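Local coordinates for protein probable ferredoxin-dependent nitrite reductase NirA (Mycobacterium tuberculosis, PDB 1ZJ8) that catalyses the six-electron reduction of sulfite to sulfide with electrons from ferredoxin, using a siroheme and a [4Fe-4S] cluster, at residues 167-181 and 199-213. Sequence-based numbering, arbitrary orientation.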
ATOM      1  N   GLN A 167       3.914  14.191  -9.247  1.00 44.14           N
ATOM      2  CA  GLN A 167       5.220  14.337  -8.634  1.00 43.89           C
ATOM      3  C   GLN A 167       5.629  13.017  -7.951  1.00 43.80           C
ATOM      4  O   GLN A 167       4.810  12.105  -7.797  1.00 43.73           O
ATOM      5  CB  GLN A 167       5.208  15.493  -7.627  1.00 43.85           C
ATOM      6  CG  GLN A 167       4.043  15.486  -6.612  1.00 43.96           C
ATOM      7  CD  GLN A 167       4.185  16.586  -5.529  1.00 43.76           C
ATOM      8  OE1 GLN A 167       5.236  16.726  -4.905  1.00 41.88           O
ATOM      9  NE2 GLN A 167       3.122  17.361  -5.317  1.00 43.08           N
ATOM     10  N   THR A 168       6.903  12.914  -7.571  1.00 43.59           N
ATOM     11  CA  THR A 168       7.409  11.748  -6.861  1.00 43.49           C
ATOM     12  C   THR A 168       7.852  12.154  -5.468  1.00 43.50           C
ATOM     13  O   THR A 168       8.528  11.392  -4.780  1.00 43.36           O
ATOM     14  CB  THR A 168       8.601  11.049  -7.628  1.00 43.69           C
ATOM     15  OG1 THR A 168       9.750  11.913  -7.729  1.00 42.98           O
ATOM     16  CG2 THR A 168       8.177  10.633  -9.033  1.00 44.16           C
ATOM     17  N   THR A 169       7.456  13.348  -5.041  1.00 43.63           N
ATOM     18  CA  THR A 169       7.955  13.909  -3.792  1.00 43.82           C
ATOM     19  C   THR A 169       7.552  13.095  -2.555  1.00 43.84           C
ATOM     20  O   THR A 169       6.371  12.823  -2.329  1.00 43.55           O
ATOM     21  CB  THR A 169       7.454  15.352  -3.587  1.00 44.04           C
ATOM     22  OG1 THR A 169       7.717  16.139  -4.763  1.00 44.27           O
ATOM     23  CG2 THR A 169       8.114  15.989  -2.342  1.00 44.07           C
ATOM     24  N   GLU A 170       8.547  12.732  -1.750  1.00 44.07           N
ATOM     25  CA  GLU A 170       8.318  12.047  -0.479  1.00 44.40           C
ATOM     26  C   GLU A 170       7.484  10.784  -0.702  1.00 44.46           C
ATOM     27  O   GLU A 170       6.700  10.380   0.167  1.00 44.38           O
ATOM     28  CB  GLU A 170       7.681  12.999   0.570  1.00 44.57           C
ATOM     29  CG  GLU A 170       8.657  14.053   1.175  1.00 44.75           C
ATOM     30  CD  GLU A 170       7.971  15.217   1.928  1.00 44.81           C
ATOM     31  OE1 GLU A 170       7.163  15.951   1.319  1.00 46.53           O
ATOM     32  OE2 GLU A 170       8.270  15.436   3.121  1.00 44.27           O
ATOM     33  N   ALA A 171       7.672  10.164  -1.872  1.00 44.63           N
ATOM     34  CA  ALA A 171       7.000   8.905  -2.214  1.00 44.93           C
ATOM     35  C   ALA A 171       7.695   7.766  -1.482  1.00 45.33           C
ATOM     36  O   ALA A 171       7.053   6.792  -1.081  1.00 45.42           O
ATOM     37  CB  ALA A 171       7.027   8.658  -3.722  1.00 44.78           C
ATOM     38  N   CYS A 172       9.017   7.892  -1.335  1.00 46.07           N
ATOM     39  CA  CYS A 172       9.827   7.029  -0.455  1.00 45.91           C
ATOM     40  C   CYS A 172      10.414   7.932   0.658  1.00 45.50           C
ATOM     41  O   CYS A 172      10.252   9.150   0.625  1.00 44.75           O
ATOM     42  CB  CYS A 172      10.960   6.331  -1.268  1.00 46.30           C
ATOM     43  SG  CYS A 172      10.780   4.551  -1.880  1.00 48.67           S
ATOM     44  N   GLY A 173      11.078   7.333   1.642  1.00 45.52           N
ATOM     45  CA  GLY A 173      11.860   8.108   2.624  1.00 45.45           C
ATOM     46  C   GLY A 173      11.279   8.250   4.023  1.00 45.31           C
ATOM     47  O   GLY A 173      10.195   7.756   4.319  1.00 45.34           O
ATOM     48  N   ASP A 174      12.019   8.941   4.887  1.00 45.31           N
ATOM     49  CA  ASP A 174      11.612   9.192   6.282  1.00 45.09           C
ATOM     50  C   ASP A 174      10.722  10.451   6.388  1.00 44.91           C
ATOM     51  O   ASP A 174      11.151  11.505   6.894  1.00 44.75           O
ATOM     52  CB  ASP A 174      12.864   9.328   7.166  1.00 45.37           C
ATOM     53  CG  ASP A 174      13.620   8.000   7.350  1.00 46.02           C
ATOM     54  OD1 ASP A 174      13.295   7.001   6.651  1.00 45.94           O
ATOM     55  OD2 ASP A 174      14.540   7.961   8.212  1.00 45.56           O
ATOM     56  N   CYS A 175       9.478  10.300   5.909  1.00 44.43           N
ATOM     57  CA  CYS A 175       8.572  11.416   5.593  1.00 43.58           C
ATOM     58  C   CYS A 175       7.199  10.873   5.156  1.00 42.78           C
ATOM     59  O   CYS A 175       7.050   9.671   4.960  1.00 43.10           O
ATOM     60  CB  CYS A 175       9.195  12.217   4.463  1.00 43.87           C
ATOM     61  SG  CYS A 175       9.799  11.135   3.158  1.00 45.43           S
ATOM     62  N   PRO A 176       6.184  11.742   5.020  1.00 42.01           N
ATOM     63  CA  PRO A 176       4.829  11.257   4.660  1.00 41.13           C
ATOM     64  C   PRO A 176       4.690  10.673   3.256  1.00 40.18           C
ATOM     65  O   PRO A 176       5.039  11.318   2.249  1.00 39.80           O
ATOM     66  CB  PRO A 176       3.936  12.504   4.813  1.00 41.04           C
ATOM     67  CG  PRO A 176       4.737  13.467   5.642  1.00 42.09           C
ATOM     68  CD  PRO A 176       6.179  13.196   5.259  1.00 42.55           C
ATOM     69  N   ARG A 177       4.168   9.451   3.208  1.00 39.04           N
ATOM     70  CA  ARG A 177       3.953   8.747   1.954  1.00 38.32           C
ATOM     71  C   ARG A 177       2.619   9.203   1.399  1.00 37.24           C
ATOM     72  O   ARG A 177       1.960  10.037   2.012  1.00 37.01           O
ATOM     73  CB  ARG A 177       3.958   7.229   2.197  1.00 39.02           C
ATOM     74  CG  ARG A 177       5.206   6.705   2.925  1.00 40.05           C
ATOM     75  CD  ARG A 177       6.463   7.150   2.179  1.00 42.31           C
ATOM     76  NE  ARG A 177       7.704   6.570   2.682  1.00 42.04           N
ATOM     77  CZ  ARG A 177       8.123   5.332   2.435  1.00 43.74           C
ATOM     78  NH1 ARG A 177       7.392   4.471   1.712  1.00 44.65           N
ATOM     79  NH2 ARG A 177       9.283   4.941   2.950  1.00 44.49           N
ATOM     80  N   VAL A 178       2.227   8.657   0.245  1.00 35.90           N
ATOM     81  CA  VAL A 178       0.872   8.854  -0.291  1.00 34.86           C
ATOM     82  C   VAL A 178      -0.220   8.925   0.784  1.00 33.71           C
ATOM     83  O   VAL A 178      -0.273   8.113   1.692  1.00 33.19           O
ATOM     84  CB  VAL A 178       0.415   7.694  -1.228  1.00 34.70           C
ATOM     85  CG1 VAL A 178       0.678   8.009  -2.666  1.00 35.14           C
ATOM     86  CG2 VAL A 178       1.035   6.387  -0.818  1.00 34.32           C
ATOM     87  N   VAL A 179      -1.115   9.882   0.639  1.00 32.50           N
ATOM     88  CA  VAL A 179      -2.320   9.890   1.420  1.00 31.93           C
ATOM     89  C   VAL A 179      -3.360   9.059   0.677  1.00 31.01           C
ATOM     90  O   VAL A 179      -3.685   9.363  -0.475  1.00 30.22           O
ATOM     91  CB  VAL A 179      -2.885  11.316   1.553  1.00 32.17           C
ATOM     92  CG1 VAL A 179      -4.128  11.307   2.465  1.00 32.27           C
ATOM     93  CG2 VAL A 179      -1.814  12.297   2.049  1.00 31.83           C
ATOM     94  N   LEU A 180      -3.895   8.030   1.333  1.00 30.43           N
ATOM     95  CA  LEU A 180      -4.913   7.184   0.699  1.00 29.82           C
ATOM     96  C   LEU A 180      -6.283   7.897   0.657  1.00 29.08           C
ATOM     97  O   LEU A 180      -6.602   8.720   1.525  1.00 28.74           O
ATOM     98  CB  LEU A 180      -5.001   5.821   1.394  1.00 29.76           C
ATOM     99  CG  LEU A 180      -3.698   5.030   1.639  1.00 29.66           C
ATOM    100  CD1 LEU A 180      -4.005   3.663   2.281  1.00 29.38           C
ATOM    101  CD2 LEU A 180      -2.907   4.850   0.373  1.00 29.42           C
ATOM    102  N   GLY A 181      -7.075   7.586  -0.370  1.00 28.47           N
ATOM    103  CA  GLY A 181      -8.457   8.071  -0.467  1.00 28.20           C
ATOM    104  C   GLY A 181      -9.418   7.047  -1.057  1.00 27.70           C
ATOM    105  O   GLY A 181      -8.998   6.147  -1.791  1.00 27.33           O
ATOM    106  N   ILE A 199      -7.351  16.027   1.615  1.00 33.42           N
ATOM    107  CA  ILE A 199      -6.171  15.347   1.076  1.00 33.62           C
ATOM    108  C   ILE A 199      -5.439  16.312   0.223  1.00 34.18           C
ATOM    109  O   ILE A 199      -4.217  16.374   0.251  1.00 34.31           O
ATOM    110  CB  ILE A 199      -6.547  14.124   0.194  1.00 33.73           C
ATOM    111  CG1 ILE A 199      -7.203  13.049   1.072  1.00 33.61           C
ATOM    112  CG2 ILE A 199      -5.303  13.598  -0.589  1.00 32.98           C
ATOM    113  CD1 ILE A 199      -7.437  11.711   0.401  1.00 33.89           C
ATOM    114  N   GLU A 200      -6.204  17.060  -0.555  1.00 34.65           N
ATOM    115  CA  GLU A 200      -5.628  17.998  -1.468  1.00 35.39           C
ATOM    116  C   GLU A 200      -4.917  19.100  -0.737  1.00 35.44           C
ATOM    117  O   GLU A 200      -3.811  19.440  -1.124  1.00 35.72           O
ATOM    118  CB  GLU A 200      -6.707  18.521  -2.396  1.00 35.48           C
ATOM    119  CG  GLU A 200      -7.156  17.440  -3.378  1.00 35.80           C
ATOM    120  CD  GLU A 200      -8.062  17.984  -4.466  1.00 36.61           C
ATOM    121  OE1 GLU A 200      -8.741  19.019  -4.240  1.00 39.47           O
ATOM    122  OE2 GLU A 200      -8.100  17.369  -5.551  1.00 38.38           O
ATOM    123  N   GLU A 201      -5.515  19.617   0.335  1.00 35.88           N
ATOM    124  CA  GLU A 201      -4.854  20.631   1.185  1.00 36.25           C
ATOM    125  C   GLU A 201      -3.568  20.120   1.855  1.00 36.45           C
ATOM    126  O   GLU A 201      -2.550  20.821   1.880  1.00 36.45           O
ATOM    127  CB  GLU A 201      -5.809  21.148   2.262  1.00 36.60           C
ATOM    128  CG  GLU A 201      -6.723  22.264   1.818  1.00 37.68           C
ATOM    129  CD  GLU A 201      -5.943  23.406   1.234  1.00 40.72           C
ATOM    130  OE1 GLU A 201      -4.884  23.742   1.807  1.00 40.65           O
ATOM    131  OE2 GLU A 201      -6.370  23.954   0.186  1.00 43.57           O
ATOM    132  N   ILE A 202      -3.610  18.903   2.389  1.00 36.33           N
ATOM    133  CA  ILE A 202      -2.437  18.336   3.036  1.00 36.51           C
ATOM    134  C   ILE A 202      -1.258  18.288   2.063  1.00 36.59           C
ATOM    135  O   ILE A 202      -0.127  18.605   2.431  1.00 36.53           O
ATOM    136  CB  ILE A 202      -2.731  16.928   3.621  1.00 36.73           C
ATOM    137  CG1 ILE A 202      -3.489  17.063   4.946  1.00 35.99           C
ATOM    138  CG2 ILE A 202      -1.417  16.093   3.780  1.00 36.51           C
ATOM    139  CD1 ILE A 202      -4.163  15.802   5.384  1.00 36.02           C
ATOM    140  N   VAL A 203      -1.528  17.897   0.830  1.00 36.61           N
ATOM    141  CA  VAL A 203      -0.481  17.836  -0.165  1.00 37.20           C
ATOM    142  C   VAL A 203       0.067  19.240  -0.423  1.00 37.76           C
ATOM    143  O   VAL A 203       1.286  19.431  -0.459  1.00 37.52           O
ATOM    144  CB  VAL A 203      -0.977  17.145  -1.454  1.00 36.93           C
ATOM    145  CG1 VAL A 203      -0.042  17.416  -2.623  1.00 36.65           C
ATOM    146  CG2 VAL A 203      -1.131  15.634  -1.216  1.00 36.19           C
ATOM    147  N   ARG A 204      -0.829  20.220  -0.563  1.00 38.79           N
ATOM    148  CA  ARG A 204      -0.435  21.587  -0.917  1.00 39.50           C
ATOM    149  C   ARG A 204       0.306  22.311   0.207  1.00 40.52           C
ATOM    150  O   ARG A 204       1.301  22.992  -0.031  1.00 40.78           O
ATOM    151  CB  ARG A 204      -1.660  22.386  -1.296  1.00 39.27           C
ATOM    152  CG  ARG A 204      -1.332  23.711  -1.929  1.00 39.24           C
ATOM    153  CD  ARG A 204      -2.585  24.479  -2.274  1.00 39.43           C
ATOM    154  NE  ARG A 204      -3.315  24.873  -1.066  1.00 40.57           N
ATOM    155  CZ  ARG A 204      -3.005  25.902  -0.265  1.00 40.36           C
ATOM    156  NH1 ARG A 204      -1.951  26.688  -0.502  1.00 38.93           N
ATOM    157  NH2 ARG A 204      -3.766  26.147   0.796  1.00 41.37           N
ATOM    158  N   ARG A 205      -0.172  22.157   1.433  1.00 41.57           N
ATOM    159  CA  ARG A 205       0.456  22.829   2.564  1.00 42.49           C
ATOM    160  C   ARG A 205       1.776  22.165   2.959  1.00 43.09           C
ATOM    161  O   ARG A 205       2.776  22.853   3.079  1.00 43.65           O
ATOM    162  CB  ARG A 205      -0.485  22.919   3.785  1.00 42.83           C
ATOM    163  CG  ARG A 205      -1.906  23.418   3.441  1.00 44.63           C
ATOM    164  CD  ARG A 205      -2.352  24.645   4.241  1.00 47.36           C
ATOM    165  NE  ARG A 205      -2.854  24.286   5.570  1.00 49.44           N
ATOM    166  CZ  ARG A 205      -4.122  24.000   5.872  1.00 49.75           C
ATOM    167  NH1 ARG A 205      -5.078  24.007   4.942  1.00 49.83           N
ATOM    168  NH2 ARG A 205      -4.435  23.697   7.126  1.00 49.54           N
ATOM    169  N   TYR A 206       1.790  20.844   3.125  1.00 43.69           N
ATOM    170  CA  TYR A 206       2.872  20.165   3.867  1.00 44.46           C
ATOM    171  C   TYR A 206       3.867  19.363   3.016  1.00 45.26           C
ATOM    172  O   TYR A 206       5.072  19.345   3.304  1.00 45.72           O
ATOM    173  CB  TYR A 206       2.256  19.282   4.979  1.00 44.49           C
ATOM    174  CG  TYR A 206       1.216  20.043   5.791  1.00 44.54           C
ATOM    175  CD1 TYR A 206       1.588  21.124   6.598  1.00 43.93           C
ATOM    176  CD2 TYR A 206      -0.147  19.726   5.701  1.00 44.33           C
ATOM    177  CE1 TYR A 206       0.637  21.857   7.313  1.00 44.03           C
ATOM    178  CE2 TYR A 206      -1.117  20.449   6.428  1.00 44.08           C
ATOM    179  CZ  TYR A 206      -0.709  21.513   7.227  1.00 44.59           C
ATOM    180  OH  TYR A 206      -1.639  22.229   7.942  1.00 44.76           O
ATOM    181  N   ILE A 207       3.377  18.720   1.964  1.00 46.27           N
ATOM    182  CA  ILE A 207       4.209  17.851   1.140  1.00 46.78           C
ATOM    183  C   ILE A 207       5.203  18.663   0.349  1.00 47.36           C
ATOM    184  O   ILE A 207       4.834  19.607  -0.323  1.00 46.99           O
ATOM    185  CB  ILE A 207       3.338  16.954   0.191  1.00 47.04           C
ATOM    186  CG1 ILE A 207       2.532  15.948   1.032  1.00 46.82           C
ATOM    187  CG2 ILE A 207       4.190  16.215  -0.878  1.00 46.69           C
ATOM    188  CD1 ILE A 207       3.349  15.198   2.076  1.00 46.44           C
ATOM    189  N   GLY A 208       6.471  18.268   0.459  1.00 48.70           N
ATOM    190  CA  GLY A 208       7.580  18.891  -0.265  1.00 49.40           C
ATOM    191  C   GLY A 208       8.296  19.967   0.532  1.00 50.29           C
ATOM    192  O   GLY A 208       9.248  20.550   0.037  1.00 50.45           O
ATOM    193  N   LYS A 209       7.844  20.218   1.766  1.00 51.31           N
ATOM    194  CA  LYS A 209       8.293  21.370   2.572  1.00 51.79           C
ATOM    195  C   LYS A 209       9.093  20.886   3.774  1.00 52.35           C
ATOM    196  O   LYS A 209       8.865  19.778   4.274  1.00 52.74           O
ATOM    197  CB  LYS A 209       7.085  22.195   3.063  1.00 52.22           C
ATOM    198  CG  LYS A 209       6.097  22.613   1.956  1.00 52.76           C
ATOM    199  CD  LYS A 209       5.987  24.128   1.762  1.00 52.61           C
ATOM    200  CE  LYS A 209       4.957  24.464   0.672  1.00 52.75           C
ATOM    201  NZ  LYS A 209       4.202  25.730   0.935  1.00 52.96           N
ATOM    202  N   PRO A 210      10.012  21.726   4.274  1.00 52.74           N
ATOM    203  CA  PRO A 210      10.983  21.248   5.270  1.00 52.71           C
ATOM    204  C   PRO A 210      10.385  20.660   6.547  1.00 52.65           C
ATOM    205  O   PRO A 210      10.974  19.745   7.126  1.00 52.74           O
ATOM    206  CB  PRO A 210      11.823  22.503   5.589  1.00 52.88           C
ATOM    207  CG  PRO A 210      10.989  23.679   5.112  1.00 52.98           C
ATOM    208  CD  PRO A 210      10.205  23.155   3.946  1.00 52.93           C
ATOM    209  N   ASP A 211       9.233  21.150   6.981  1.00 52.57           N
ATOM    210  CA  ASP A 211       8.776  20.829   8.346  1.00 52.76           C
ATOM    211  C   ASP A 211       8.576  19.345   8.618  1.00 52.36           C
ATOM    212  O   ASP A 211       8.875  18.883   9.714  1.00 52.12           O
ATOM    213  CB  ASP A 211       7.523  21.617   8.700  1.00 53.12           C
ATOM    214  CG  ASP A 211       7.749  23.097   8.570  1.00 54.32           C
ATOM    215  OD1 ASP A 211       7.968  23.540   7.409  1.00 55.64           O
ATOM    216  OD2 ASP A 211       7.758  23.790   9.616  1.00 55.31           O
ATOM    217  N   PHE A 212       8.092  18.612   7.612  1.00 52.06           N
ATOM    218  CA  PHE A 212       7.817  17.178   7.736  1.00 51.62           C
ATOM    219  C   PHE A 212       8.691  16.340   6.804  1.00 51.33           C
ATOM    220  O   PHE A 212       8.392  15.172   6.546  1.00 51.46           O
ATOM    221  CB  PHE A 212       6.330  16.911   7.474  1.00 51.71           C
ATOM    222  CG  PHE A 212       5.431  17.674   8.393  1.00 51.73           C
ATOM    223  CD1 PHE A 212       5.488  17.452   9.764  1.00 51.96           C
ATOM    224  CD2 PHE A 212       4.571  18.639   7.904  1.00 51.51           C
ATOM    225  CE1 PHE A 212       4.680  18.158  10.629  1.00 51.79           C
ATOM    226  CE2 PHE A 212       3.761  19.368   8.766  1.00 51.56           C
ATOM    227  CZ  PHE A 212       3.814  19.128  10.127  1.00 51.61           C
ATOM    228  N   ALA A 213       9.790  16.919   6.331  1.00 50.50           N
ATOM    229  CA  ALA A 213      10.727  16.181   5.506  1.00 49.97           C
ATOM    230  C   ALA A 213      11.683  15.286   6.303  1.00 49.40           C
ATOM    231  O   ALA A 213      12.407  14.503   5.707  1.00 49.57           O
ATOM    232  CB  ALA A 213      11.508  17.145   4.618  1.00 50.22           C
TER
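Glu170 reaches across to the Tyr206 to Lys209 turn and takes the backbone N-H of Gly208 on its carboxylate: Gly208 N lies 2.6 Å from Glu170 OE1 and meets it nearly along the C-O axis, with an N-H...O angle of 151°. The long, extended side chain of a glutamate suits this place, because it bridges two type II turns, its own from Thr168 to Ala171 and the one that holds Gly208. Gly208 fits the second turn, its positive phi (95°) being one that a side chain would tolerate poorly. Its CA also receives a methyl group, Thr169 CG2, at 3.6 Å.

Ile207 packs beside this bond. Its CG2, anti to the backbone N, is directed toward Glu170 OE1, while CD1 slides past the Pro176 ring to lie 3.9 Å from Pro176 CB. Phe212 CB also touches the ring, 4.2 Å from Pro176 CG. Farther along the strand, branched aliphatic residues mesh: Val179 CG1 sits 3.8 Å from Ile199 CG1, and Val179 CG2 faces Ile202 CG2. Ile199 CD1 lies against Gly181 CA, where glycine presents only its backbone.

Behind the first shell, Thr169 OG1 donates to Gln167 OE1 over 2.6 Å, steadying the amide near Val203. Arg177, whose CB points away from the 199-213 segment, grips Gly173 O side-on with NE and NH2, so that two N-H groups satisfy one carbonyl oxygen just after Cys172, which is covalently linked to Tyr80.

Strand 176-181, helix 196-206 and strand 219-224 form a beta-alpha-beta unit; helix segment 199-206 runs nearly antiparallel to the edge strand 176-181 (162°), Ile223 of strand 219-224 touches Val179, Ile199 and Ile202, and helix 277-291 packs against Ile202 and Phe212.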